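Side-chain contact in site-specific recombinase, resolvase family protein (PDB 3GUV), which probably cuts and rejoins DNA at specific sites as a serine recombinase of the resolvase family: residues A[13-16]-A[17-21]. Sequence-based numbering, arbitrary orientation.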
ATOM      1  N   VAL A  13     -16.436  -0.522 -12.049  1.00 23.69           N
ATOM      2  CA  VAL A  13     -15.486   0.100 -12.977  1.00 25.25           C
ATOM      3  C   VAL A  13     -14.893   1.287 -12.208  1.00 26.77           C
ATOM      4  O   VAL A  13     -15.475   1.731 -11.228  1.00 27.23           O
ATOM      5  CB  VAL A  13     -16.158   0.630 -14.248  1.00 25.26           C
ATOM      6  CG1 VAL A  13     -16.911  -0.511 -14.974  1.00 25.78           C
ATOM      7  CG2 VAL A  13     -17.120   1.760 -13.912  1.00 23.51           C
ATOM      8  N   SER A  14     -13.731   1.763 -12.648  1.00 27.68           N
ATOM      9  CA  SER A  14     -13.092   2.961 -12.119  1.00 28.48           C
ATOM     10  C   SER A  14     -13.634   4.207 -12.769  1.00 28.30           C
ATOM     11  O   SER A  14     -13.805   5.213 -12.094  1.00 28.19           O
ATOM     12  CB  SER A  14     -11.589   2.952 -12.409  1.00 28.92           C
ATOM     13  OG  SER A  14     -10.997   1.751 -11.968  1.00 32.64           O
ATOM     14  N   THR A  15     -13.820   4.157 -14.088  1.00 28.57           N
ATOM     15  CA  THR A  15     -14.284   5.333 -14.858  1.00 29.04           C
ATOM     16  C   THR A  15     -15.741   5.143 -15.191  1.00 28.68           C
ATOM     17  O   THR A  15     -16.557   5.363 -14.317  1.00 29.14           O
ATOM     18  CB  THR A  15     -13.456   5.630 -16.164  1.00 28.80           C
ATOM     19  OG1 THR A  15     -13.394   4.467 -16.998  1.00 29.13           O
ATOM     20  CG2 THR A  15     -12.078   6.080 -15.813  1.00 30.09           C
ATOM     21  N   SER A  16     -16.052   4.710 -16.420  1.00 28.38           N
ATOM     22  CA  SER A  16     -17.437   4.435 -16.868  1.00 28.03           C
ATOM     23  C   SER A  16     -17.601   3.067 -17.551  1.00 27.40           C
ATOM     24  O   SER A  16     -16.615   2.460 -17.994  1.00 27.37           O
ATOM     25  CB  SER A  16     -17.963   5.567 -17.785  1.00 28.28           C
ATOM     26  OG  SER A  16     -17.050   5.884 -18.820  1.00 28.66           O
ATOM     27  N   ILE A  17     -18.852   2.597 -17.635  1.00 26.87           N
ATOM     28  CA  ILE A  17     -19.213   1.341 -18.327  1.00 26.94           C
ATOM     29  C   ILE A  17     -18.893   1.339 -19.833  1.00 26.84           C
ATOM     30  O   ILE A  17     -18.556   0.281 -20.411  1.00 24.67           O
ATOM     31  CB  ILE A  17     -20.730   0.967 -18.141  1.00 26.97           C
ATOM     32  CG1 ILE A  17     -20.956  -0.528 -18.461  1.00 28.52           C
ATOM     33  CG2 ILE A  17     -21.590   1.851 -18.978  1.00 26.27           C
ATOM     34  CD1 ILE A  17     -22.282  -1.156 -17.906  1.00 29.16           C
ATOM     35  N   GLN A  18     -18.980   2.529 -20.432  1.00 26.70           N
ATOM     36  CA  GLN A  18     -18.521   2.794 -21.806  1.00 28.09           C
ATOM     37  C   GLN A  18     -17.089   2.356 -22.076  1.00 27.69           C
ATOM     38  O   GLN A  18     -16.795   1.805 -23.127  1.00 28.51           O
ATOM     39  CB  GLN A  18     -18.579   4.308 -22.115  1.00 27.60           C
ATOM     40  CG  GLN A  18     -19.628   4.697 -23.027  1.00 30.17           C
ATOM     41  CD  GLN A  18     -19.617   6.199 -23.252  1.00 32.62           C
ATOM     42  OE1 GLN A  18     -19.997   6.964 -22.353  1.00 33.38           O
ATOM     43  NE2 GLN A  18     -19.139   6.633 -24.428  1.00 30.28           N
ATOM     44  N   ILE A  19     -16.207   2.670 -21.139  1.00 27.57           N
ATOM     45  CA  ILE A  19     -14.771   2.443 -21.291  1.00 27.86           C
ATOM     46  C   ILE A  19     -14.356   1.070 -20.768  1.00 27.79           C
ATOM     47  O   ILE A  19     -13.503   0.405 -21.345  1.00 27.63           O
ATOM     48  CB  ILE A  19     -13.987   3.578 -20.549  1.00 28.29           C
ATOM     49  CG1 ILE A  19     -14.401   4.955 -21.098  1.00 28.91           C
ATOM     50  CG2 ILE A  19     -12.485   3.366 -20.602  1.00 27.88           C
ATOM     51  CD1 ILE A  19     -14.509   5.036 -22.660  1.00 29.89           C
ATOM     52  N   GLU A  20     -14.983   0.650 -19.674  1.00 28.01           N
ATOM     53  CA  GLU A  20     -14.539  -0.498 -18.908  1.00 27.70           C
ATOM     54  C   GLU A  20     -15.548  -1.649 -18.795  1.00 27.62           C
ATOM     55  O   GLU A  20     -15.190  -2.737 -18.365  1.00 26.26           O
ATOM     56  CB  GLU A  20     -14.230  -0.029 -17.505  1.00 28.53           C
ATOM     57  CG  GLU A  20     -12.913   0.637 -17.321  1.00 30.44           C
ATOM     58  CD  GLU A  20     -12.712   0.992 -15.871  1.00 35.35           C
ATOM     59  OE1 GLU A  20     -12.843   0.084 -14.997  1.00 37.24           O
ATOM     60  OE2 GLU A  20     -12.450   2.179 -15.599  1.00 38.34           O
ATOM     61  N   GLY A  21     -16.803  -1.401 -19.159  1.00 28.20           N
ATOM     62  CA  GLY A  21     -17.901  -2.359 -19.021  1.00 27.99           C
ATOM     63  C   GLY A  21     -17.583  -3.703 -19.593  1.00 28.49           C
ATOM     64  O   GLY A  21     -17.850  -4.761 -18.970  1.00 28.04           O
TER
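The carboxylate of Glu20 is the flat group here, and Val13, Ser14 and Thr15 close round it on one face and along its outer edge. All three donors lie on that same face. Ser14 N reaches OE1 of Glu20 on its syn side at 3.0 Å, a nearly straight bond (164° at the hydrogen). The other oxygen, Glu20 OE2, is gripped twice by one residue: Thr15 N comes from above the carboxylate plane at 2.8 Å, and Thr15 OG1 from the anti side, also at 2.8 Å. With chi1 at 54°, the threonine hydroxyl sits between its own backbone N and carbonyl carbon and so can share the acceptor with its amide. Close to the plane, beyond the oxygens, Ser14 CB approaches Glu20 OE2 to 3.4 Å. The donor-bearing face also receives Val13, whose CB is 3.4 Å from Glu20 OE1, while its CG1 packs on Glu20 CB.

A single side chain can fix a loop from the helix that follows it: three bonds to two carboxylate oxygens leave the group little freedom to rotate. An extended chain (chi2 -177°) carries the carboxylate back from the helix to the loop. The backbone of the helix is tied to the same loop: Ser16 O, of the N-cap residue, accepts from Glu20 N at 3.0 Å and from Ile19 N at 3.2 Å.

By analogy with other serine recombinases Ser14, in the Arg-Val-Ser motif after the first strand, is probably the nucleophile, and Glu20 holds its backbone amide. Arg86 makes a long, weak ion pair with Glu20, and Ile142 of the second subunit packs on Ser14 and Thr15. The turn links strand 6-12 to the short helix 17-20, with Val13 hydrogen-bonded through its backbone to Asp48 of strand 41-48.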